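Long-range contacts in membrane-bound lysozyme inhibitor of C-type lysozyme (Pseudomonas aeruginosa, PDB 3F6Z), which specifically inhibits C-type lysozymes as a lipoprotein of the bacterial outer membrane: residues K15-S20 and Y35-D40; F31-L36 and Y72-K77. One frame throughout, in Å; residues are numbered along the deposited sequence.

Contact 1. Residues K15-S20 and Y35-D40; sequences KLDTRS and YLNKGD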
loop_
_atom_site.group_PDB
_atom_site.type_symbol
_atom_site.label_atom_id
_atom_site.label_comp_id
_atom_site.label_asym_id
_atom_site.label_seq_id
_atom_site.Cartn_x
_atom_site.Cartn_y
_atom_site.Cartn_z
ATOM N N LYS B 15 -21.676 -4.069 13.404
ATOM C CA LYS B 15 -22.719 -3.687 12.467
ATOM C C LYS B 15 -22.112 -3.343 11.111
ATOM O O LYS B 15 -21.085 -2.670 11.039
ATOM C CB LYS B 15 -23.483 -2.475 13.012
ATOM C CG LYS B 15 -24.587 -1.954 12.102
ATOM C CD LYS B 15 -25.643 -3.018 11.828
ATOM C CE LYS B 15 -26.244 -3.562 13.119
ATOM N NZ LYS B 15 -27.231 -4.642 12.841
ATOM N N LEU B 16 -22.746 -3.815 10.042
ATOM C CA LEU B 16 -22.274 -3.541 8.690
ATOM C C LEU B 16 -23.016 -2.358 8.086
ATOM O O LEU B 16 -24.241 -2.274 8.172
ATOM C CB LEU B 16 -22.466 -4.761 7.782
ATOM C CG LEU B 16 -22.256 -4.468 6.288
ATOM C CD1 LEU B 16 -20.829 -3.994 6.063
ATOM C CD2 LEU B 16 -22.546 -5.705 5.448
ATOM N N ASP B 17 -22.266 -1.450 7.473
ATOM C CA ASP B 17 -22.849 -0.283 6.831
ATOM C C ASP B 17 -22.452 -0.278 5.358
ATOM O O ASP B 17 -21.267 -0.226 5.020
ATOM C CB ASP B 17 -22.359 0.999 7.500
ATOM C CG ASP B 17 -22.947 2.239 6.866
ATOM O OD1 ASP B 17 -24.193 2.333 6.797
ATOM O OD2 ASP B 17 -22.168 3.114 6.431
ATOM N N THR B 18 -23.449 -0.325 4.484
ATOM C CA THR B 18 -23.199 -0.358 3.050
ATOM C C THR B 18 -23.751 0.863 2.335
ATOM O O THR B 18 -24.841 1.343 2.646
ATOM C CB THR B 18 -23.805 -1.634 2.431
ATOM O OG1 THR B 18 -23.170 -2.783 3.008
ATOM C CG2 THR B 18 -23.596 -1.652 0.930
ATOM N N ARG B 19 -22.999 1.353 1.360
ATOM C CA ARG B 19 -23.411 2.531 0.625
ATOM C C ARG B 19 -22.844 2.562 -0.792
ATOM O O ARG B 19 -21.668 2.265 -1.007
ATOM C CB ARG B 19 -22.960 3.764 1.400
ATOM C CG ARG B 19 -23.281 5.086 0.747
ATOM C CD ARG B 19 -22.615 6.208 1.515
ATOM N NE ARG B 19 -22.653 7.465 0.782
ATOM C CZ ARG B 19 -21.830 8.481 1.017
ATOM N NH1 ARG B 19 -20.908 8.380 1.969
ATOM N NH2 ARG B 19 -21.922 9.591 0.295
ATOM N N SER B 20 -23.687 2.910 -1.758
ATOM C CA SER B 20 -23.260 3.002 -3.152
ATOM C C SER B 20 -23.150 4.471 -3.522
ATOM O O SER B 20 -24.053 5.255 -3.244
ATOM C CB SER B 20 -24.267 2.321 -4.075
ATOM O OG SER B 20 -24.305 0.928 -3.841
ATOM N N TYR B 35 -19.222 1.020 -0.830
ATOM C CA TYR B 35 -18.427 1.114 0.379
ATOM C C TYR B 35 -18.991 0.176 1.427
ATOM O O TYR B 35 -20.207 0.094 1.606
ATOM C CB TYR B 35 -18.422 2.558 0.895
ATOM C CG TYR B 35 -17.676 3.498 -0.019
ATOM C CD1 TYR B 35 -16.287 3.436 -0.123
ATOM C CD2 TYR B 35 -18.356 4.416 -0.820
ATOM C CE1 TYR B 35 -15.591 4.257 -1.000
ATOM C CE2 TYR B 35 -17.668 5.248 -1.707
ATOM C CZ TYR B 35 -16.286 5.159 -1.789
ATOM O OH TYR B 35 -15.594 5.953 -2.661
ATOM N N LEU B 36 -18.103 -0.548 2.100
ATOM C CA LEU B 36 -18.505 -1.474 3.147
ATOM C C LEU B 36 -17.660 -1.225 4.385
ATOM O O LEU B 36 -16.436 -1.365 4.352
ATOM C CB LEU B 36 -18.343 -2.931 2.695
ATOM C CG LEU B 36 -19.194 -3.386 1.503
ATOM C CD1 LEU B 36 -18.393 -3.217 0.213
ATOM C CD2 LEU B 36 -19.593 -4.847 1.680
ATOM N N ASN B 37 -18.328 -0.843 5.470
ATOM C CA ASN B 37 -17.669 -0.567 6.735
ATOM C C ASN B 37 -18.231 -1.476 7.823
ATOM O O ASN B 37 -19.420 -1.415 8.151
ATOM C CB ASN B 37 -17.877 0.897 7.131
ATOM C CG ASN B 37 -17.429 1.862 6.050
ATOM O OD1 ASN B 37 -18.190 2.739 5.634
ATOM N ND2 ASN B 37 -16.191 1.708 5.591
ATOM N N LYS B 38 -17.368 -2.317 8.377
ATOM C CA LYS B 38 -17.763 -3.243 9.424
ATOM C C LYS B 38 -16.618 -3.440 10.410
ATOM O O LYS B 38 -15.664 -4.156 10.129
ATOM C CB LYS B 38 -18.160 -4.583 8.795
ATOM C CG LYS B 38 -18.554 -5.665 9.785
ATOM C CD LYS B 38 -18.918 -6.952 9.050
ATOM C CE LYS B 38 -19.129 -8.118 10.014
ATOM N NZ LYS B 38 -20.298 -7.913 10.920
ATOM N N GLY B 39 -16.711 -2.799 11.567
ATOM C CA GLY B 39 -15.661 -2.938 12.564
ATOM C C GLY B 39 -14.309 -2.462 12.060
ATOM O O GLY B 39 -14.193 -1.359 11.531
ATOM N N ASP B 40 -13.287 -3.297 12.207
ATOM C CA ASP B 40 -11.941 -2.934 11.763
ATOM C C ASP B 40 -11.793 -2.956 10.256
ATOM O O ASP B 40 -10.813 -2.448 9.719
ATOM C CB ASP B 40 -10.887 -3.878 12.348
ATOM C CG ASP B 40 -10.810 -3.816 13.856
ATOM O OD1 ASP B 40 -11.148 -2.757 14.429
ATOM O OD2 ASP B 40 -10.390 -4.827 14.465
HETATM O O HOH W 1 -19.194 -1.140 11.987
HETATM O O HOH W 2 -20.209 4.292 7.259
#
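Tyr35 and Arg19 form a hydrogen-bonded pair in the antiparallel ladder between strands 16-25 and 30-38, a hairpin of the beta barrel. Tyr35 N gives a nearly straight bond to Arg19 O (2.8 Å, 178° at the hydrogen) and Arg19 N returns one to Tyr35 O. The phenol of Tyr35 leaves this ladder for the barrel interior, where its hydroxyl bonds to that of Tyr23 and to Trp74. Leu36 follows, in a non-hydrogen-bonded pair with Thr18; its CA-H points at Asp17 O, and its CB meets Leu16 CD1 at 4.3 Å. On the face of Leu16, Thr18 and Leu36, Leu8 of the second subunit packs against Leu36. Asn37 pairs with Asp17 through two backbone bonds, one of them Asn37 N to Asp17 O at 3.0 Å. Their side chains lie alongside each other, amide and carboxylate planes 25° apart, and a water donates to Asn37 OD1. At Lys38 the aliphatic root crosses Leu16 nearly at right angles, CB to CD1 3.9 Å. The chain runs straight until a bend at its last torsion turns NZ to Ala14 O and Gly12 O, and to Asp6 of the second subunit. Another water accepts from Gly39 N at 3.0 Å and donates to Lys15 O.

Contact 2. Residues F31-L36 and Y72-K77; sequences FTVQYL and YIWWTK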
loop_
_atom_site.group_PDB
_atom_site.type_symbol
_atom_site.label_atom_id
_atom_site.label_comp_id
_atom_site.label_asym_id
_atom_site.label_seq_id
_atom_site.Cartn_x
_atom_site.Cartn_y
_atom_site.Cartn_z
ATOM N N PHE B 31 -18.758 6.004 -12.936
ATOM C CA PHE B 31 -19.002 4.693 -12.354
ATOM C C PHE B 31 -19.582 4.812 -10.963
ATOM O O PHE B 31 -19.783 5.906 -10.457
ATOM C CB PHE B 31 -17.702 3.900 -12.287
ATOM C CG PHE B 31 -16.552 4.677 -11.721
ATOM C CD1 PHE B 31 -15.769 5.478 -12.545
ATOM C CD2 PHE B 31 -16.268 4.637 -10.359
ATOM C CE1 PHE B 31 -14.710 6.236 -12.018
ATOM C CE2 PHE B 31 -15.218 5.390 -9.827
ATOM C CZ PHE B 31 -14.438 6.191 -10.662
ATOM N N THR B 32 -19.837 3.664 -10.352
ATOM C CA THR B 32 -20.403 3.598 -9.015
ATOM C C THR B 32 -19.531 2.725 -8.132
ATOM O O THR B 32 -19.076 1.665 -8.551
ATOM C CB THR B 32 -21.821 2.994 -9.041
ATOM O OG1 THR B 32 -22.660 3.790 -9.887
ATOM C CG2 THR B 32 -22.410 2.948 -7.633
ATOM N N VAL B 33 -19.317 3.177 -6.901
ATOM C CA VAL B 33 -18.493 2.455 -5.944
ATOM C C VAL B 33 -19.332 1.967 -4.771
ATOM O O VAL B 33 -20.285 2.628 -4.359
ATOM C CB VAL B 33 -17.366 3.370 -5.394
ATOM C CG1 VAL B 33 -16.650 2.691 -4.223
ATOM C CG2 VAL B 33 -16.376 3.702 -6.502
ATOM N N GLN B 34 -18.988 0.804 -4.235
ATOM C CA GLN B 34 -19.716 0.306 -3.084
ATOM C C GLN B 34 -18.788 0.341 -1.881
ATOM O O GLN B 34 -17.693 -0.222 -1.908
ATOM C CB GLN B 34 -20.224 -1.125 -3.300
ATOM C CG GLN B 34 -21.106 -1.593 -2.151
ATOM C CD GLN B 34 -21.679 -2.979 -2.349
ATOM O OE1 GLN B 34 -20.954 -3.974 -2.358
ATOM N NE2 GLN B 34 -22.996 -3.052 -2.505
ATOM N N TYR B 35 -19.222 1.020 -0.830
ATOM C CA TYR B 35 -18.427 1.114 0.379
ATOM C C TYR B 35 -18.991 0.176 1.427
ATOM O O TYR B 35 -20.207 0.094 1.606
ATOM C CB TYR B 35 -18.422 2.558 0.895
ATOM C CG TYR B 35 -17.676 3.498 -0.019
ATOM C CD1 TYR B 35 -16.287 3.436 -0.123
ATOM C CD2 TYR B 35 -18.356 4.416 -0.820
ATOM C CE1 TYR B 35 -15.591 4.257 -1.000
ATOM C CE2 TYR B 35 -17.668 5.248 -1.707
ATOM C CZ TYR B 35 -16.286 5.159 -1.789
ATOM O OH TYR B 35 -15.594 5.953 -2.661
ATOM N N LEU B 36 -18.103 -0.548 2.100
ATOM C CA LEU B 36 -18.505 -1.474 3.147
ATOM C C LEU B 36 -17.660 -1.225 4.385
ATOM O O LEU B 36 -16.436 -1.365 4.352
ATOM C CB LEU B 36 -18.343 -2.931 2.695
ATOM C CG LEU B 36 -19.194 -3.386 1.503
ATOM C CD1 LEU B 36 -18.393 -3.217 0.213
ATOM C CD2 LEU B 36 -19.593 -4.847 1.680
ATOM N N TYR B 72 -3.428 -0.055 -7.900
ATOM C CA TYR B 72 -4.205 1.157 -7.662
ATOM C C TYR B 72 -4.357 1.576 -6.207
ATOM O O TYR B 72 -4.248 0.767 -5.278
ATOM C CB TYR B 72 -5.617 0.991 -8.230
ATOM C CG TYR B 72 -5.698 0.821 -9.728
ATOM C CD1 TYR B 72 -5.615 1.924 -10.582
ATOM C CD2 TYR B 72 -5.890 -0.441 -10.292
ATOM C CE1 TYR B 72 -5.723 1.776 -11.966
ATOM C CE2 TYR B 72 -5.998 -0.607 -11.671
ATOM C CZ TYR B 72 -5.913 0.504 -12.504
ATOM O OH TYR B 72 -6.005 0.332 -13.865
ATOM N N ILE B 73 -4.633 2.865 -6.040
ATOM C CA ILE B 73 -4.899 3.460 -4.742
ATOM C C ILE B 73 -6.135 4.330 -4.988
ATOM O O ILE B 73 -6.165 5.136 -5.917
ATOM C CB ILE B 73 -3.740 4.364 -4.240
ATOM C CG1 ILE B 73 -2.498 3.522 -3.907
ATOM C CG2 ILE B 73 -4.188 5.136 -3.004
ATOM C CD1 ILE B 73 -2.676 2.566 -2.725
ATOM N N TRP B 74 -7.169 4.120 -4.186
ATOM C CA TRP B 74 -8.397 4.897 -4.281
ATOM C C TRP B 74 -8.443 5.662 -2.961
ATOM O O TRP B 74 -8.654 5.080 -1.896
ATOM C CB TRP B 74 -9.602 3.966 -4.423
ATOM C CG TRP B 74 -10.937 4.674 -4.444
ATOM C CD1 TRP B 74 -11.910 4.618 -3.486
ATOM C CD2 TRP B 74 -11.455 5.501 -5.492
ATOM N NE1 TRP B 74 -13.003 5.353 -3.875
ATOM C CE2 TRP B 74 -12.751 5.907 -5.103
ATOM C CE3 TRP B 74 -10.952 5.936 -6.724
ATOM C CZ2 TRP B 74 -13.555 6.730 -5.905
ATOM C CZ3 TRP B 74 -11.754 6.755 -7.523
ATOM C CH2 TRP B 74 -13.041 7.142 -7.105
ATOM N N TRP B 75 -8.222 6.968 -3.037
ATOM C CA TRP B 75 -8.177 7.815 -1.844
ATOM C C TRP B 75 -9.289 8.865 -1.865
ATOM O O TRP B 75 -9.297 9.758 -2.706
ATOM C CB TRP B 75 -6.815 8.500 -1.794
ATOM C CG TRP B 75 -6.321 8.871 -0.435
ATOM C CD1 TRP B 75 -7.073 9.139 0.681
ATOM C CD2 TRP B 75 -4.958 9.111 -0.069
ATOM N NE1 TRP B 75 -6.254 9.531 1.714
ATOM C CE2 TRP B 75 -4.953 9.525 1.280
ATOM C CE3 TRP B 75 -3.736 9.019 -0.756
ATOM C CZ2 TRP B 75 -3.772 9.851 1.962
ATOM C CZ3 TRP B 75 -2.561 9.342 -0.080
ATOM C CH2 TRP B 75 -2.591 9.753 1.268
ATOM N N THR B 76 -10.219 8.762 -0.923
ATOM C CA THR B 76 -11.328 9.699 -0.862
ATOM C C THR B 76 -11.174 10.710 0.264
ATOM O O THR B 76 -10.583 10.424 1.304
ATOM C CB THR B 76 -12.661 8.956 -0.673
ATOM O OG1 THR B 76 -12.764 8.484 0.680
ATOM C CG2 THR B 76 -12.732 7.763 -1.628
ATOM N N LYS B 77 -11.720 11.896 0.034
ATOM C CA LYS B 77 -11.693 12.998 0.988
ATOM C C LYS B 77 -13.042 13.690 0.789
ATOM O O LYS B 77 -13.243 14.412 -0.186
ATOM C CB LYS B 77 -10.535 13.944 0.642
ATOM C CG LYS B 77 -10.427 15.197 1.494
ATOM C CD LYS B 77 -10.043 14.895 2.929
ATOM C CE LYS B 77 -9.898 16.193 3.716
ATOM N NZ LYS B 77 -9.338 15.985 5.081
#
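Trp74 and Tyr35 meet inside the antiparallel beta barrel of the MliC family, where strands 30-38 and 72-77, not neighbours in the sheet, face each other across the interior. Their segment axes pass 12.0 Å apart at 80°, a gap spanned by side chains. The link is a single hydrogen bond: Trp74 NE1 donates to Tyr35 OH over 2.9 Å, with 167° at the hydrogen, and the hydroxyl oxygen lies in the indole plane. The two side chains cross at roughly a right angle, and each ring is approached at its edge. Beside this bond, the methyl CG2 of Thr76 comes within 3.5 Å of Tyr35 OH.

Around this bond the packing is apolar. The far corner of the indole, Trp74 CH2, comes to the edge of the Phe31 ring, 3.9 Å from Phe31 CE2; the ring planes are 64° apart, an oblique pair. Val33 CG2 touches Trp74 CZ2 at 4.2 Å, while Val33 CG1 rests over one face of the Tyr35 ring, toward its rim. The indole reaches this cluster because CG of Trp74 is anti to the backbone N, which extends the ring across the barrel.

Further out, Ala81 and Leu83 of strand 80-84 also pack on Trp74. Beyond Thr76, the strand leads to Lys77, inferred to be directly involved in inhibiting the lysozyme active site and salt-bridged to acidic side chains of another protein's chain in the assembly. Tyr23 places both central partners: its ring meets Trp74 edge-to-face, and its OH is hydrogen-bonded to Tyr35 OH.

Strand 30-38 serves both contacts, and Tyr35 belongs to each: its backbone is bonded in contact 1, while its hydroxyl works in contact 2. Contact 1 joins sheet neighbours by regular main-chain bonding at the barrel wall; its centre lies about 11 Å from the centre of the chain, and it is only partly buried, with waters, charged side chains and the second subunit at its margins. The centre of contact 2 lies about 3 Å from the centre of the chain, and every touching residue is buried. It relies on aromatic and aliphatic packing with one side-chain hydrogen bond, joining strands that are not sheet neighbours. The wall thus owes its continuity to backbone chemistry, the interior its packing to side chains.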